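Local coordinates for Peptide/nickel transport system substrate-binding protein (Listeria monocytogenes serotype 1/2a, PDB 5KZT), which binds peptides and probably delivers them to a membrane transporter for uptake, as the substrate-binding protein of an oligopeptide import system, at residues K303-D308 and S383-D388. Sequence-based numbering, arbitrary orientation.
Sequences KQSYTD and SEFIQD
Tyr-306 and Phe-385 form an offset edge-to-face aromatic pair between two helices, the axes of 303-308 and 383-388 running roughly antiparallel with 155° between their N-to-C directions, that pack on the mixed sheet of a lobe of this OppA-type periplasmic-binding-protein fold. Tyr-306 offers its edge to the face of Phe-385; the planes stand at 78° and the ring centroids lie 5.6 Å apart. The closest carbons of the two rings are Tyr-306 CD1 and Phe-385 CD1, at 3.6 Å. With its CG anti to the backbone N (chi1 -174°), Phe-385 reaches across to the other helix, where its CE1 touches CA and CB of Tyr-306.

The aliphatic part is smaller. Ile-386 slants in beside the tyrosine, CD1 to Tyr-306 CE1 at 4.0 Å, while the same isoleucine also touches Phe-371 and Leu-494 of the sheet beneath. Phe-385 packs further along helix 303-311 too, on Thr-309 and Val-310.

Polar atoms flank the ring pair. The phenol oxygen of Tyr-306 hydrogen-bonds OG of Ser-382, one residue before 383-388, which ties the ring's far end to helix 377-393. At the other end of the contact, Ser-305 OG sits in the plane of the Phe-385 ring at its edge, 3.4 Å from CZ.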
# COMPACT_ATOMS: atom_id res chain seq x y z
N LYS A 303 -0.25 -19.18 13.44
CA LYS A 303 0.19 -18.47 12.22
C LYS A 303 0.79 -19.45 11.20
O LYS A 303 0.60 -19.28 9.99
CB LYS A 303 1.23 -17.39 12.52
CG LYS A 303 0.88 -16.45 13.66
CD LYS A 303 1.85 -15.29 13.74
CE LYS A 303 1.65 -14.53 15.04
NZ LYS A 303 2.47 -13.30 15.10
N GLN A 304 1.52 -20.45 11.69
CA GLN A 304 2.16 -21.42 10.80
C GLN A 304 1.10 -22.19 10.03
O GLN A 304 1.19 -22.31 8.80
CB GLN A 304 3.07 -22.37 11.58
CG GLN A 304 3.93 -23.29 10.71
CD GLN A 304 4.92 -22.49 9.90
OE1 GLN A 304 5.76 -21.79 10.47
NE2 GLN A 304 4.82 -22.56 8.56
N SER A 305 0.10 -22.68 10.75
CA SER A 305 -0.98 -23.45 10.14
C SER A 305 -1.76 -22.59 9.15
O SER A 305 -2.08 -23.05 8.06
CB SER A 305 -1.93 -23.99 11.21
OG SER A 305 -2.96 -24.74 10.62
N TYR A 306 -2.03 -21.34 9.55
CA TYR A 306 -2.65 -20.36 8.67
C TYR A 306 -1.96 -20.31 7.30
O TYR A 306 -2.60 -20.53 6.28
CB TYR A 306 -2.64 -18.95 9.31
CG TYR A 306 -3.32 -17.93 8.45
CD1 TYR A 306 -4.69 -17.72 8.56
CD2 TYR A 306 -2.62 -17.19 7.51
CE1 TYR A 306 -5.34 -16.79 7.77
CE2 TYR A 306 -3.26 -16.26 6.71
CZ TYR A 306 -4.63 -16.06 6.85
OH TYR A 306 -5.28 -15.15 6.07
N THR A 307 -0.66 -20.06 7.29
CA THR A 307 0.06 -19.95 6.01
C THR A 307 0.11 -21.28 5.26
O THR A 307 0.01 -21.29 4.04
CB THR A 307 1.49 -19.41 6.15
OG1 THR A 307 2.25 -20.28 6.98
CG2 THR A 307 1.48 -18.04 6.77
N ASP A 308 0.27 -22.38 6.00
CA ASP A 308 0.30 -23.74 5.42
C ASP A 308 -1.04 -24.22 4.89
O ASP A 308 -1.08 -25.19 4.14
CB ASP A 308 0.72 -24.80 6.47
CG ASP A 308 2.18 -24.70 6.90
OD1 ASP A 308 2.97 -23.93 6.31
OD2 ASP A 308 2.55 -25.42 7.87
N SER A 383 -10.90 -15.92 6.78
CA SER A 383 -11.81 -15.55 7.87
C SER A 383 -12.40 -16.75 8.62
O SER A 383 -12.49 -16.73 9.86
CB SER A 383 -12.93 -14.68 7.32
OG SER A 383 -12.40 -13.42 6.95
N GLU A 384 -12.81 -17.77 7.88
CA GLU A 384 -13.33 -19.01 8.49
C GLU A 384 -12.24 -19.72 9.33
O GLU A 384 -12.53 -20.24 10.41
CB GLU A 384 -13.95 -19.94 7.42
CG GLU A 384 -15.41 -19.59 7.08
CD GLU A 384 -15.94 -20.15 5.75
OE1 GLU A 384 -17.17 -20.28 5.61
OE2 GLU A 384 -15.15 -20.45 4.82
N PHE A 385 -11.00 -19.70 8.86
CA PHE A 385 -9.86 -20.24 9.63
C PHE A 385 -9.63 -19.48 10.94
O PHE A 385 -9.47 -20.09 11.99
CB PHE A 385 -8.58 -20.23 8.77
CG PHE A 385 -7.39 -20.89 9.43
CD1 PHE A 385 -6.57 -20.18 10.31
CD2 PHE A 385 -7.06 -22.21 9.13
CE1 PHE A 385 -5.47 -20.78 10.90
CE2 PHE A 385 -5.95 -22.81 9.71
CZ PHE A 385 -5.17 -22.10 10.61
N ILE A 386 -9.60 -18.15 10.86
CA ILE A 386 -9.39 -17.32 12.04
C ILE A 386 -10.56 -17.47 13.02
O ILE A 386 -10.34 -17.62 14.23
CB ILE A 386 -9.14 -15.84 11.65
CG1 ILE A 386 -7.77 -15.74 10.98
CG2 ILE A 386 -9.16 -14.92 12.86
CD1 ILE A 386 -7.60 -14.51 10.16
N GLN A 387 -11.79 -17.44 12.51
CA GLN A 387 -12.97 -17.70 13.35
C GLN A 387 -12.81 -19.04 14.11
O GLN A 387 -12.99 -19.09 15.34
CB GLN A 387 -14.23 -17.73 12.48
CG GLN A 387 -15.52 -18.17 13.18
CD GLN A 387 -16.69 -18.24 12.22
OE1 GLN A 387 -16.73 -19.07 11.30
NE2 GLN A 387 -17.67 -17.39 12.43
N ASP A 388 -12.46 -20.09 13.36
CA ASP A 388 -12.19 -21.43 13.94
C ASP A 388 -11.15 -21.36 15.07
O ASP A 388 -11.39 -21.89 16.16
CB ASP A 388 -11.87 -22.45 12.80
CG ASP A 388 -10.58 -23.30 13.03
OD1 ASP A 388 -10.61 -24.20 13.90
OD2 ASP A 388 -9.57 -23.09 12.27